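Local coordinates for protein Cyclo(L-leucyl-L-leucyl) synthase (Staphylococcus haemolyticus, PDB 6EZ3) that makes cyclo(L-leucyl-L-leucyl) from two molecules of leucyl-tRNA without ATP, and can also build other nonpolar amino acids into cyclodipeptides, at residues S133-S138 with D208-K213; H22-I27 with Q189-A194; M142-L147 with E163-A168; P29-Y34 with Q148-N153; I55-E60 with N104-F109. One frame throughout, in Å; residues are numbered along the deposited sequence.

Contact 1 of 5, residues S133-S138 with D208-K213; sequences SNFKNS and DQFNLK
The ring of Phe-210 has the edge of Phe-135 over one face, with CD1 of Phe-135 above its centre. The two rings form a T-shaped (edge-to-face) pair, with centroids 5.4 Å apart and planes at 69°. Near its own plane, the Phe-210 ring meets the hydroxyl of Ser-138, with OG 3.5 Å from CZ of Phe-210. The amide of Asn-134 comes in obliquely, its ND2 3.5 Å from CE1 of Phe-210. On one face of the Phe-135 ring, CD1 of Leu-212 makes a CH-pi contact, 3.8 Å from the ring centroid. In Phe-135, CG lies opposite the backbone N, and this chi1 of 173° carries the ring toward the loop, where it lies against both Phe-210 and Leu-212. The contact joins the first turns of helix 133-149 to the loop that follows helix 200-206. That helix ends in a Schellman motif with Asp-208 as the C-prime residue. Phe-210 also packs on Leu-201, and Phe-135 lies close to Leu-173; both leucines probably belong to the substrate site. With no hydrogen bond between the segments, the fit rests on ring and methyl shape, and the Asn-134 and Ser-138 polar groups border the Phe-210 ring without bonding across.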
# COMPACT_ATOMS: atom_id res chain seq x y z
N SER A 133 -1.07 17.69 14.67
CA SER A 133 -0.09 17.04 15.55
C SER A 133 -0.44 15.58 15.81
O SER A 133 0.46 14.74 15.93
CB SER A 133 -0.01 17.78 16.89
OG SER A 133 -0.28 19.17 16.77
N ASN A 134 -1.75 15.31 15.92
CA ASN A 134 -2.31 13.97 16.17
C ASN A 134 -2.01 13.05 14.97
O ASN A 134 -1.56 11.92 15.16
CB ASN A 134 -3.81 14.07 16.49
CG ASN A 134 -4.54 12.76 16.68
OD1 ASN A 134 -3.99 11.78 17.19
ND2 ASN A 134 -5.81 12.74 16.29
N PHE A 135 -2.23 13.57 13.74
CA PHE A 135 -1.99 12.86 12.50
C PHE A 135 -0.52 12.53 12.36
O PHE A 135 -0.21 11.38 12.08
CB PHE A 135 -2.52 13.66 11.30
CG PHE A 135 -2.16 13.07 9.96
CD1 PHE A 135 -2.78 11.91 9.51
CD2 PHE A 135 -1.25 13.70 9.12
CE1 PHE A 135 -2.45 11.36 8.27
CE2 PHE A 135 -0.93 13.15 7.89
CZ PHE A 135 -1.53 12.00 7.46
N LYS A 136 0.38 13.52 12.65
CA LYS A 136 1.83 13.32 12.62
C LYS A 136 2.21 12.11 13.48
O LYS A 136 2.90 11.22 12.99
CB LYS A 136 2.58 14.57 13.06
CG LYS A 136 4.11 14.43 12.96
CD LYS A 136 4.80 15.78 12.76
CE LYS A 136 6.31 15.65 12.71
NZ LYS A 136 6.98 16.96 12.43
N ASN A 137 1.69 12.04 14.72
CA ASN A 137 1.91 10.93 15.65
C ASN A 137 1.44 9.60 15.05
O ASN A 137 2.21 8.63 15.04
CB ASN A 137 1.23 11.19 17.00
CG ASN A 137 1.13 9.98 17.92
OD1 ASN A 137 2.13 9.48 18.46
ND2 ASN A 137 -0.09 9.49 18.12
N SER A 138 0.18 9.57 14.52
CA SER A 138 -0.42 8.39 13.90
C SER A 138 0.47 7.86 12.77
O SER A 138 0.69 6.65 12.69
CB SER A 138 -1.84 8.70 13.41
OG SER A 138 -2.81 8.41 14.40
N ASP A 208 -13.32 9.95 11.74
CA ASP A 208 -13.15 11.39 11.47
C ASP A 208 -12.23 12.08 12.47
O ASP A 208 -12.56 13.14 12.98
CB ASP A 208 -14.52 12.08 11.37
CG ASP A 208 -15.47 11.40 10.39
OD1 ASP A 208 -15.30 11.59 9.16
OD2 ASP A 208 -16.39 10.66 10.86
N GLN A 209 -11.07 11.47 12.75
CA GLN A 209 -10.14 12.02 13.72
C GLN A 209 -9.16 13.00 13.11
O GLN A 209 -8.44 13.69 13.84
CB GLN A 209 -9.45 10.90 14.52
CG GLN A 209 -10.35 10.35 15.63
CD GLN A 209 -9.60 9.50 16.61
OE1 GLN A 209 -8.51 9.86 17.10
NE2 GLN A 209 -10.20 8.38 16.99
N PHE A 210 -9.15 13.09 11.77
CA PHE A 210 -8.29 14.02 11.04
C PHE A 210 -9.05 14.80 9.96
O PHE A 210 -10.21 14.49 9.68
CB PHE A 210 -7.06 13.32 10.43
CG PHE A 210 -6.47 12.18 11.22
CD1 PHE A 210 -5.80 12.41 12.41
CD2 PHE A 210 -6.56 10.88 10.74
CE1 PHE A 210 -5.26 11.35 13.14
CE2 PHE A 210 -5.98 9.82 11.45
CZ PHE A 210 -5.33 10.07 12.64
N ASN A 211 -8.37 15.78 9.35
CA ASN A 211 -8.90 16.63 8.27
C ASN A 211 -8.74 15.98 6.89
O ASN A 211 -8.74 16.67 5.87
CB ASN A 211 -8.25 18.02 8.30
CG ASN A 211 -8.30 18.68 9.66
OD1 ASN A 211 -9.38 18.97 10.20
ND2 ASN A 211 -7.12 18.90 10.27
N LEU A 212 -8.60 14.64 6.87
CA LEU A 212 -8.48 13.78 5.69
C LEU A 212 -9.63 12.78 5.68
O LEU A 212 -10.13 12.39 6.74
CB LEU A 212 -7.15 13.01 5.69
CG LEU A 212 -5.88 13.83 5.61
CD1 LEU A 212 -4.76 13.10 6.28
CD2 LEU A 212 -5.52 14.12 4.19
N LYS A 213 -10.07 12.38 4.48
CA LYS A 213 -11.17 11.44 4.33
C LYS A 213 -10.91 10.39 3.27
O LYS A 213 -10.38 10.70 2.20
CB LYS A 213 -12.49 12.19 4.05
CG LYS A 213 -13.12 12.83 5.29
CD LYS A 213 -14.42 13.58 4.95
CE LYS A 213 -14.90 14.51 6.04
NZ LYS A 213 -15.89 15.50 5.51

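Contact 2 of 5, residues H22-I27 with Q189-A194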
# COMPACT_ATOMS: atom_id res chain seq x y z
N HIS A 22 -13.14 -3.72 -8.88
CA HIS A 22 -11.68 -3.71 -8.91
C HIS A 22 -11.05 -3.81 -7.51
O HIS A 22 -11.60 -3.26 -6.54
CB HIS A 22 -11.23 -2.42 -9.61
CG HIS A 22 -9.74 -2.29 -9.82
ND1 HIS A 22 -8.92 -1.65 -8.90
CD2 HIS A 22 -8.99 -2.68 -10.87
CE1 HIS A 22 -7.70 -1.70 -9.41
NE2 HIS A 22 -7.69 -2.29 -10.59
N VAL A 23 -9.88 -4.47 -7.42
CA VAL A 23 -9.09 -4.62 -6.19
C VAL A 23 -7.62 -4.23 -6.47
O VAL A 23 -7.12 -4.42 -7.59
CB VAL A 23 -9.23 -6.03 -5.54
CG1 VAL A 23 -8.65 -7.17 -6.40
CG2 VAL A 23 -8.62 -6.04 -4.14
N ILE A 24 -6.96 -3.65 -5.46
CA ILE A 24 -5.55 -3.31 -5.48
C ILE A 24 -4.94 -4.28 -4.52
O ILE A 24 -5.33 -4.32 -3.35
CB ILE A 24 -5.23 -1.83 -5.08
CG1 ILE A 24 -5.86 -0.81 -6.08
CG2 ILE A 24 -3.69 -1.60 -5.00
CD1 ILE A 24 -5.88 0.58 -5.61
N LEU A 25 -4.02 -5.11 -5.01
CA LEU A 25 -3.32 -6.03 -4.13
C LEU A 25 -2.04 -5.31 -3.71
O LEU A 25 -1.21 -4.96 -4.55
CB LEU A 25 -2.99 -7.39 -4.78
CG LEU A 25 -4.11 -8.12 -5.50
CD1 LEU A 25 -3.55 -9.29 -6.23
CD2 LEU A 25 -5.16 -8.60 -4.56
N GLY A 26 -1.94 -5.01 -2.43
CA GLY A 26 -0.76 -4.38 -1.87
C GLY A 26 0.24 -5.45 -1.49
O GLY A 26 -0.04 -6.27 -0.60
N ILE A 27 1.40 -5.47 -2.19
CA ILE A 27 2.52 -6.36 -1.90
C ILE A 27 3.64 -5.53 -1.22
O ILE A 27 3.93 -4.42 -1.63
CB ILE A 27 2.94 -7.18 -3.13
CG1 ILE A 27 1.82 -8.20 -3.46
CG2 ILE A 27 4.28 -7.89 -2.90
CD1 ILE A 27 1.53 -8.45 -4.92
N GLN A 189 -13.19 3.35 -11.38
CA GLN A 189 -14.50 3.89 -11.01
C GLN A 189 -14.60 3.80 -9.49
O GLN A 189 -14.81 4.81 -8.82
CB GLN A 189 -15.60 3.09 -11.70
CG GLN A 189 -16.55 3.90 -12.58
CD GLN A 189 -17.83 3.11 -12.80
OE1 GLN A 189 -18.61 2.88 -11.85
NE2 GLN A 189 -18.07 2.65 -14.03
N GLU A 190 -14.37 2.59 -8.93
CA GLU A 190 -14.31 2.25 -7.50
C GLU A 190 -13.29 1.13 -7.36
O GLU A 190 -13.06 0.40 -8.34
CB GLU A 190 -15.67 1.86 -6.91
CG GLU A 190 -16.38 0.74 -7.66
CD GLU A 190 -17.52 0.07 -6.92
OE1 GLU A 190 -17.54 -1.18 -6.87
OE2 GLU A 190 -18.35 0.80 -6.34
N THR A 191 -12.61 1.05 -6.19
CA THR A 191 -11.53 0.09 -5.93
C THR A 191 -11.38 -0.16 -4.43
O THR A 191 -11.87 0.64 -3.64
CB THR A 191 -10.22 0.60 -6.58
OG1 THR A 191 -9.14 -0.33 -6.42
CG2 THR A 191 -9.82 1.97 -6.11
N LEU A 192 -10.74 -1.29 -4.05
CA LEU A 192 -10.45 -1.63 -2.64
C LEU A 192 -8.95 -1.84 -2.53
O LEU A 192 -8.38 -2.53 -3.38
CB LEU A 192 -11.11 -2.96 -2.20
CG LEU A 192 -12.63 -3.14 -2.21
CD1 LEU A 192 -12.97 -4.58 -2.05
CD2 LEU A 192 -13.31 -2.34 -1.12
N MET A 193 -8.32 -1.32 -1.48
CA MET A 193 -6.93 -1.62 -1.21
C MET A 193 -6.96 -2.88 -0.28
O MET A 193 -7.53 -2.81 0.82
CB MET A 193 -6.28 -0.45 -0.54
CG MET A 193 -4.94 -0.77 0.01
SD MET A 193 -3.67 -0.90 -1.27
CE MET A 193 -3.68 0.81 -1.92
N ALA A 194 -6.44 -4.06 -0.76
CA ALA A 194 -6.43 -5.34 -0.03
C ALA A 194 -5.05 -5.65 0.59
O ALA A 194 -4.03 -5.67 -0.11
CB ALA A 194 -6.85 -6.47 -0.95
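His-22 lies side by side with Thr-191, both side chains pointing the same way. The Thr-191 hydroxyl sits in the plane of the imidazole, at its edge, and ND1 of His-22 is hydrogen-bonded to OG1 of Thr-191 at 2.8 Å. Either atom could be the donor. NE2 of His-22 bonds to Ser-54 of the next strand, so both ring nitrogens are tied. The same Thr-191 OG1 also touches Ile-24, 3.3 Å from its CG1. Further along, CG2 of Ile-24 meets SD of Met-193 at 3.8 Å. Met-193 bends at chi2 (75°) and chi3, which brings its sulfur and CE back beside that methyl. On the other face of the sheet, CG2 of Val-23 packs on CB of Ala-194 at 3.7 Å. Between the strands, N of Ile-24 binds O of Leu-192 at 2.8 Å, and N of Ala-194 binds O of Ile-24 at 2.8 Å. Gly-26 N closes the ladder on Ala-194 O at 3.2 Å. Strands 22-26 and 191-195 are parallel neighbours within the mixed sheet of the cyclodipeptide synthase, a HUP-clan fold of Rossmann type. Strand 22-26 leads to Ser-28, the probable nucleophile, and strand 191-195 ends with Tyr-195, a probable substrate-binding residue.

Contact 3 of 5, residues M142-L147 with E163-A168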
# COMPACT_ATOMS: atom_id res chain seq x y z
N MET A 142 2.88 4.20 12.46
CA MET A 142 2.90 3.35 11.27
C MET A 142 4.35 3.17 10.79
O MET A 142 4.74 2.06 10.44
CB MET A 142 2.00 3.90 10.12
CG MET A 142 0.55 4.23 10.50
SD MET A 142 -0.53 2.90 11.16
CE MET A 142 -0.54 3.32 12.99
N SER A 143 5.16 4.25 10.82
CA SER A 143 6.59 4.25 10.47
C SER A 143 7.32 3.26 11.37
O SER A 143 8.12 2.46 10.88
CB SER A 143 7.20 5.64 10.66
OG SER A 143 6.38 6.68 10.17
N LEU A 144 7.01 3.28 12.69
CA LEU A 144 7.59 2.40 13.69
C LEU A 144 7.24 0.92 13.39
O LEU A 144 8.13 0.07 13.45
CB LEU A 144 7.09 2.81 15.08
CG LEU A 144 7.78 2.31 16.36
CD1 LEU A 144 6.81 1.64 17.25
CD2 LEU A 144 9.09 1.54 16.13
N GLN A 145 5.99 0.64 13.00
CA GLN A 145 5.57 -0.71 12.66
C GLN A 145 6.21 -1.21 11.39
O GLN A 145 6.55 -2.40 11.29
CB GLN A 145 4.04 -0.82 12.59
CG GLN A 145 3.34 -0.89 13.95
CD GLN A 145 3.81 -1.99 14.90
OE1 GLN A 145 3.86 -1.81 16.13
NE2 GLN A 145 4.15 -3.17 14.36
N ALA A 146 6.40 -0.30 10.42
CA ALA A 146 7.02 -0.58 9.13
C ALA A 146 8.47 -1.00 9.33
O ALA A 146 8.91 -1.96 8.71
CB ALA A 146 6.95 0.64 8.22
N LEU A 147 9.18 -0.34 10.27
CA LEU A 147 10.57 -0.66 10.59
C LEU A 147 10.69 -2.02 11.25
O LEU A 147 11.64 -2.76 10.96
CB LEU A 147 11.19 0.44 11.46
CG LEU A 147 11.48 1.75 10.73
CD1 LEU A 147 11.65 2.88 11.67
CD2 LEU A 147 12.72 1.63 9.89
N GLU A 163 13.57 11.11 15.43
CA GLU A 163 14.18 11.64 14.20
C GLU A 163 14.08 10.56 13.11
O GLU A 163 13.72 10.86 11.97
CB GLU A 163 15.67 12.00 14.45
CG GLU A 163 15.92 13.37 15.06
CD GLU A 163 15.17 13.69 16.34
OE1 GLU A 163 14.54 14.78 16.40
OE2 GLU A 163 15.13 12.82 17.24
N THR A 164 14.39 9.30 13.50
CA THR A 164 14.37 8.07 12.69
C THR A 164 12.96 7.89 12.10
O THR A 164 12.84 7.59 10.91
CB THR A 164 14.80 6.82 13.58
OG1 THR A 164 16.15 6.92 14.06
CG2 THR A 164 14.68 5.51 12.86
N LEU A 165 11.91 8.09 12.94
CA LEU A 165 10.51 7.93 12.58
C LEU A 165 10.01 9.01 11.65
O LEU A 165 9.16 8.69 10.82
CB LEU A 165 9.62 7.81 13.82
CG LEU A 165 9.90 6.61 14.77
CD1 LEU A 165 8.84 6.50 15.83
CD2 LEU A 165 9.98 5.29 14.02
N GLU A 166 10.52 10.25 11.74
CA GLU A 166 10.13 11.34 10.83
C GLU A 166 10.67 11.10 9.40
O GLU A 166 10.05 11.51 8.41
CB GLU A 166 10.61 12.71 11.35
CG GLU A 166 9.67 13.35 12.36
CD GLU A 166 10.25 14.30 13.40
OE1 GLU A 166 11.35 14.01 13.95
OE2 GLU A 166 9.56 15.28 13.73
N TYR A 167 11.83 10.43 9.31
CA TYR A 167 12.45 10.05 8.04
C TYR A 167 11.63 8.90 7.44
O TYR A 167 11.19 9.01 6.30
CB TYR A 167 13.92 9.63 8.23
CG TYR A 167 14.72 9.55 6.94
CD1 TYR A 167 15.44 8.41 6.61
CD2 TYR A 167 14.78 10.63 6.06
CE1 TYR A 167 16.20 8.34 5.44
CE2 TYR A 167 15.51 10.57 4.88
CZ TYR A 167 16.23 9.43 4.58
OH TYR A 167 16.97 9.40 3.41
N ALA A 168 11.38 7.83 8.24
CA ALA A 168 10.61 6.65 7.83
C ALA A 168 9.17 6.99 7.44
O ALA A 168 8.57 6.25 6.66
CB ALA A 168 10.64 5.60 8.92
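Leu-165 and Leu-147 lie obliquely against each other, and their methyls touch: CD2 of Leu-165 is 3.8 Å from CD1 of Leu-147. The same CD2 also touches Leu-144 near its backbone, 3.8 Å from CA and 4.0 Å from CB of Leu-144. Leu-165 does not set out straight toward the other helix. Its CG stands opposite its own carbonyl carbon (chi1 -61°), and its CD2 ends against both Leu-144 and Leu-147. CD1 of Leu-147 is shared by several partners. Besides Leu-165 it meets CB of Ala-168 at 4.0 Å and, less closely, CG2 of Thr-164. Helices 133-149 and 162-175 of the cyclodipeptide synthase fold cross here almost at right angles. The short helical segments cross at 89°, with axes 8.8 Å apart. Small residues meet where the backbones are nearest: CB of Ser-143 faces CB of Ala-168 at 3.9 Å, and this pair has the closest CA atoms of the two segments. OG of Ser-143 lies 3.5 Å from O of Leu-165, but its hydrogen bond goes back to O of Cys-139 in its own helix. Ser-143 also packs on Val-172, a probable substrate-binding residue one turn further along helix 162-175. Ile-160 touches Leu-144, Leu-147 and Leu-165 from the preceding loop, and Cys-68 of helix 63-68 touches Leu-147 and Thr-164.

Contact 4 of 5, residues P29-Y34 with Q148-N153. With SO4 (sulfate ion), chain H.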
# COMPACT_ATOMS: atom_id res chain seq x y z
N PRO A 29 7.58 -4.93 0.65
CA PRO A 29 8.97 -5.38 0.47
C PRO A 29 9.59 -5.92 1.75
O PRO A 29 9.25 -5.49 2.85
CB PRO A 29 9.68 -4.11 -0.00
CG PRO A 29 8.94 -3.01 0.69
CD PRO A 29 7.51 -3.46 0.82
N PHE A 30 10.53 -6.86 1.59
CA PHE A 30 11.34 -7.46 2.64
C PHE A 30 10.53 -8.16 3.73
O PHE A 30 11.09 -8.52 4.76
CB PHE A 30 12.32 -6.42 3.24
CG PHE A 30 12.94 -5.46 2.24
CD1 PHE A 30 12.64 -4.10 2.26
CD2 PHE A 30 13.83 -5.91 1.26
CE1 PHE A 30 13.21 -3.21 1.33
CE2 PHE A 30 14.40 -5.03 0.33
CZ PHE A 30 14.08 -3.68 0.37
N THR A 31 9.23 -8.40 3.50
CA THR A 31 8.37 -9.08 4.48
C THR A 31 8.28 -10.57 4.19
O THR A 31 8.29 -11.00 3.04
CB THR A 31 6.99 -8.44 4.61
OG1 THR A 31 6.28 -8.59 3.38
CG2 THR A 31 7.05 -6.96 5.05
N SER A 32 8.20 -11.34 5.27
CA SER A 32 8.11 -12.79 5.26
C SER A 32 6.84 -13.29 4.54
O SER A 32 6.93 -14.28 3.80
CB SER A 32 8.18 -13.34 6.69
OG SER A 32 7.84 -12.36 7.67
N LYS A 33 5.69 -12.61 4.76
CA LYS A 33 4.40 -12.99 4.18
C LYS A 33 4.38 -12.93 2.66
O LYS A 33 3.98 -13.89 2.04
CB LYS A 33 3.23 -12.19 4.79
CG LYS A 33 1.85 -12.72 4.36
CD LYS A 33 0.81 -12.50 5.41
CE LYS A 33 -0.43 -13.32 5.20
NZ LYS A 33 -0.31 -14.67 5.82
N TYR A 34 4.80 -11.81 2.08
CA TYR A 34 4.79 -11.59 0.63
C TYR A 34 5.92 -12.32 -0.07
O TYR A 34 6.85 -11.71 -0.63
CB TYR A 34 4.72 -10.09 0.30
CG TYR A 34 3.40 -9.53 0.79
CD1 TYR A 34 2.23 -9.72 0.06
CD2 TYR A 34 3.29 -8.94 2.05
CE1 TYR A 34 1.00 -9.27 0.53
CE2 TYR A 34 2.07 -8.49 2.53
CZ TYR A 34 0.93 -8.67 1.77
OH TYR A 34 -0.27 -8.23 2.25
N GLN A 148 9.71 -2.37 12.10
CA GLN A 148 9.64 -3.65 12.81
C GLN A 148 9.38 -4.78 11.82
O GLN A 148 10.17 -5.73 11.79
CB GLN A 148 8.55 -3.60 13.91
CG GLN A 148 8.19 -4.95 14.56
CD GLN A 148 6.81 -5.49 14.19
OE1 GLN A 148 6.11 -4.97 13.30
NE2 GLN A 148 6.40 -6.56 14.87
N SER A 149 8.30 -4.66 11.01
CA SER A 149 7.86 -5.65 10.02
C SER A 149 8.94 -6.07 9.00
O SER A 149 8.92 -7.21 8.53
CB SER A 149 6.61 -5.16 9.30
OG SER A 149 5.87 -6.27 8.81
N LYS A 150 9.89 -5.15 8.70
CA LYS A 150 11.02 -5.37 7.79
C LYS A 150 12.32 -5.80 8.54
O LYS A 150 13.39 -5.88 7.93
CB LYS A 150 11.23 -4.14 6.88
CG LYS A 150 10.26 -4.08 5.69
CD LYS A 150 9.38 -2.84 5.68
CE LYS A 150 8.27 -2.91 4.66
NZ LYS A 150 7.10 -2.05 5.03
N GLY A 151 12.19 -6.10 9.85
CA GLY A 151 13.26 -6.56 10.73
C GLY A 151 13.60 -8.03 10.50
O GLY A 151 13.06 -8.92 11.17
N LYS A 152 14.50 -8.26 9.53
CA LYS A 152 15.01 -9.56 9.07
C LYS A 152 16.55 -9.64 9.23
O LYS A 152 17.07 -10.67 9.68
CB LYS A 152 14.64 -9.79 7.58
CG LYS A 152 13.15 -9.98 7.30
CD LYS A 152 12.96 -10.83 6.05
CE LYS A 152 11.65 -11.58 6.05
NZ LYS A 152 11.57 -12.57 7.16
N ASN A 153 17.27 -8.54 8.85
CA ASN A 153 18.73 -8.40 8.93
C ASN A 153 19.17 -7.62 10.19
O ASN A 153 18.36 -6.99 10.88
CB ASN A 153 19.28 -7.73 7.65
CG ASN A 153 20.77 -7.86 7.43
OD1 ASN A 153 21.29 -8.93 7.09
ND2 ASN A 153 21.48 -6.74 7.53
S SO4 H . 3.31 -8.56 10.02
O1 SO4 H . 1.98 -8.40 10.62
O2 SO4 H . 4.35 -8.28 11.02
O3 SO4 H . 3.47 -9.93 9.55
O4 SO4 H . 3.45 -7.61 8.90
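The hydroxyl of Ser-149 donates a hydrogen bond to O4 of the sulfate ion (chain H), 2.8 Å from OG of Ser-149. The sulfate probably comes from the crystallisation liquor. Beside it, the end of helix 133-149 meets the loop that runs from strand 22-26, a parallel strand of the Rossmann-type (HUP-clan) sheet, to helix 36-49. This loop also carries Ser-28, the probable nucleophile of the synthase. CG2 of Thr-31 lies about 4.0 Å from both O and OG of Ser-149. The chain of Lys-150 bends at chi2 (120°), and both CG and CE of Lys-150 lie 3.3 Å from O of Pro-29. CG of Lys-150 also lies at the edge of the Phe-30 ring, near its plane, and the two side chains cross at about a right angle. Lys-150 and Pro-29 both pack on Tyr-171, a residue of the probable substrate site. The turn after the helix is an inverse gamma turn centred on Gly-151. Lys-152 then runs back past the carbonyl oxygen of Phe-30, with CD of Lys-152 3.2 Å from O of Phe-30. A bend at chi4 (-64°) sets NZ of Lys-152 beside Ser-32, 3.5 Å from its CB.

Contact 5 of 5, residues I55-E60 with N104-F109; sequences ILLAGE and NRIHRF. With SO4 (sulfate ion), chain G.
Arg-108 NE donates a hydrogen bond of 2.8 Å to O of Ala-58. The acceptor sits at the guanidinium edge, and the donor lies in the carbonyl plane. NH2 of Arg-108 adds a weak bond to the same oxygen. A bend at chi3 (78°) turns the guanidinium toward this carbonyl, and CG of Glu-60 covers one face. The strands are joined by backbone bonds: Ile-55 N to Arg-105 O at 2.9 Å, His-107 N to Ile-55 O at 2.9 Å, and Leu-57 N to His-107 O at 2.7 Å. At the far end, NH2 of Arg-105 bonds to O1 of the sulfate ion (chain G) at 3.0 Å, while its NH1 salt-bridges Asp-52. CG2 of Ile-106 meets CD2 of Leu-57 at 3.6 Å. The Phe-109 ring lies over the backbone of Gly-59, with CA of Gly-59 3.8 Å from the ring centroid in a CH-pi contact. Phe-109 also meets Tyr-171, probably of the substrate site, edge-to-face and touches Glu-175, which may have a critical role in catalysis. Strand 106-108 is an outermost strand of the sheet within this chain, parallel to its neighbour 52-57. Helix 73-97 packs on Leu-57, Ile-106 and Arg-108, while helix 177-181 touches Leu-56 and Phe-109.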
# COMPACT_ATOMS: atom_id res chain seq x y z
N ILE A 55 -1.80 -4.18 -8.91
CA ILE A 55 -0.86 -4.51 -7.85
C ILE A 55 -0.10 -3.23 -7.49
O ILE A 55 0.30 -2.46 -8.36
CB ILE A 55 0.04 -5.69 -8.26
CG1 ILE A 55 -0.76 -7.02 -8.30
CG2 ILE A 55 1.25 -5.83 -7.34
CD1 ILE A 55 -0.78 -7.64 -9.58
N LEU A 56 0.04 -2.96 -6.21
CA LEU A 56 0.79 -1.81 -5.75
C LEU A 56 1.96 -2.34 -4.98
O LEU A 56 1.80 -3.10 -4.02
CB LEU A 56 -0.05 -0.81 -4.94
CG LEU A 56 0.63 0.58 -4.77
CD1 LEU A 56 0.55 1.40 -6.06
CD2 LEU A 56 0.06 1.36 -3.59
N LEU A 57 3.15 -2.03 -5.48
CA LEU A 57 4.43 -2.42 -4.91
C LEU A 57 5.05 -1.18 -4.23
O LEU A 57 4.61 -0.05 -4.49
CB LEU A 57 5.30 -2.88 -6.09
CG LEU A 57 5.52 -4.37 -6.34
CD1 LEU A 57 4.35 -5.24 -5.99
CD2 LEU A 57 5.94 -4.60 -7.76
N ALA A 58 6.04 -1.38 -3.37
CA ALA A 58 6.68 -0.27 -2.65
C ALA A 58 7.35 0.78 -3.55
O ALA A 58 7.99 0.43 -4.54
CB ALA A 58 7.69 -0.83 -1.68
N GLY A 59 7.21 2.05 -3.19
CA GLY A 59 7.81 3.15 -3.94
C GLY A 59 9.27 3.36 -3.60
O GLY A 59 9.85 2.60 -2.80
N GLU A 60 9.90 4.37 -4.21
CA GLU A 60 11.31 4.73 -4.02
C GLU A 60 11.64 5.02 -2.57
O GLU A 60 12.72 4.63 -2.11
CB GLU A 60 11.70 5.93 -4.88
CG GLU A 60 11.90 5.56 -6.34
CD GLU A 60 12.05 6.71 -7.32
OE1 GLU A 60 11.61 7.84 -7.01
OE2 GLU A 60 12.61 6.47 -8.41
N ASN A 104 -0.07 -1.77 -17.49
CA ASN A 104 -0.68 -0.86 -16.52
C ASN A 104 -1.36 -1.59 -15.34
O ASN A 104 -2.05 -0.94 -14.54
CB ASN A 104 -1.60 0.19 -17.17
CG ASN A 104 -0.94 1.08 -18.23
OD1 ASN A 104 -1.43 1.15 -19.37
ND2 ASN A 104 0.22 1.71 -17.95
N ARG A 105 -1.01 -2.87 -15.14
CA ARG A 105 -1.50 -3.70 -14.05
C ARG A 105 -0.69 -3.55 -12.78
O ARG A 105 -1.29 -3.64 -11.71
CB ARG A 105 -1.57 -5.17 -14.47
CG ARG A 105 -2.47 -6.11 -13.62
CD ARG A 105 -3.90 -6.27 -14.11
NE ARG A 105 -3.98 -6.51 -15.55
CZ ARG A 105 -5.10 -6.79 -16.20
NH1 ARG A 105 -6.25 -6.89 -15.55
NH2 ARG A 105 -5.08 -6.99 -17.51
N ILE A 106 0.67 -3.39 -12.86
CA ILE A 106 1.59 -3.26 -11.69
C ILE A 106 2.08 -1.83 -11.54
O ILE A 106 2.52 -1.23 -12.53
CB ILE A 106 2.80 -4.26 -11.75
CG1 ILE A 106 2.34 -5.70 -12.09
CG2 ILE A 106 3.62 -4.22 -10.47
CD1 ILE A 106 3.41 -6.63 -12.57
N HIS A 107 2.01 -1.29 -10.32
CA HIS A 107 2.45 0.08 -10.01
C HIS A 107 3.26 0.13 -8.73
O HIS A 107 3.20 -0.79 -7.92
CB HIS A 107 1.27 1.04 -9.85
CG HIS A 107 0.22 0.98 -10.91
ND1 HIS A 107 -1.08 0.60 -10.60
CD2 HIS A 107 0.27 1.36 -12.20
CE1 HIS A 107 -1.76 0.67 -11.74
NE2 HIS A 107 -1.01 1.16 -12.72
N ARG A 108 3.97 1.23 -8.55
CA ARG A 108 4.73 1.56 -7.35
C ARG A 108 4.12 2.87 -6.81
O ARG A 108 3.59 3.65 -7.60
CB ARG A 108 6.17 1.80 -7.75
CG ARG A 108 6.94 0.56 -8.13
CD ARG A 108 8.41 0.93 -8.30
NE ARG A 108 9.14 1.09 -7.03
CZ ARG A 108 10.45 1.30 -6.95
NH1 ARG A 108 11.17 1.40 -8.06
NH2 ARG A 108 11.04 1.40 -5.77
N PHE A 109 4.22 3.18 -5.50
CA PHE A 109 3.62 4.46 -5.11
C PHE A 109 4.46 5.68 -5.55
O PHE A 109 4.01 6.82 -5.39
CB PHE A 109 3.20 4.54 -3.64
CG PHE A 109 4.15 4.10 -2.57
CD1 PHE A 109 5.15 4.95 -2.10
CD2 PHE A 109 3.95 2.89 -1.91
CE1 PHE A 109 5.99 4.58 -1.04
CE2 PHE A 109 4.80 2.51 -0.86
CZ PHE A 109 5.80 3.36 -0.43
S SO4 G . -7.20 -8.11 -20.42
O1 SO4 G . -7.57 -7.67 -19.06
O2 SO4 G . -6.49 -9.39 -20.30
O3 SO4 G . -8.44 -8.27 -21.21
O4 SO4 G . -6.35 -7.11 -21.08

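Contacts 2 and 5 belong to the buried sheet. Strands 22-26 and 52-57 are neighbours in it, so the two contacts touch, and both rest on parallel backbone ladders. Contacts 1, 3 and 4 all use helix 133-149, at its start, middle and end, and have no hydrogen bonds between their paired segments. Contact 1 is buried and aromatic. Contact 3 is partly buried and aliphatic. Contact 4 is also partly buried, with lysine chains lying over a loop. A Lys-136 to Glu-166 ion pair, long and weak, links contacts 1 and 3. Contact 4 meets contact 5 where Pro-29 packs on Ala-58, and meets contact 2 through Tyr-34.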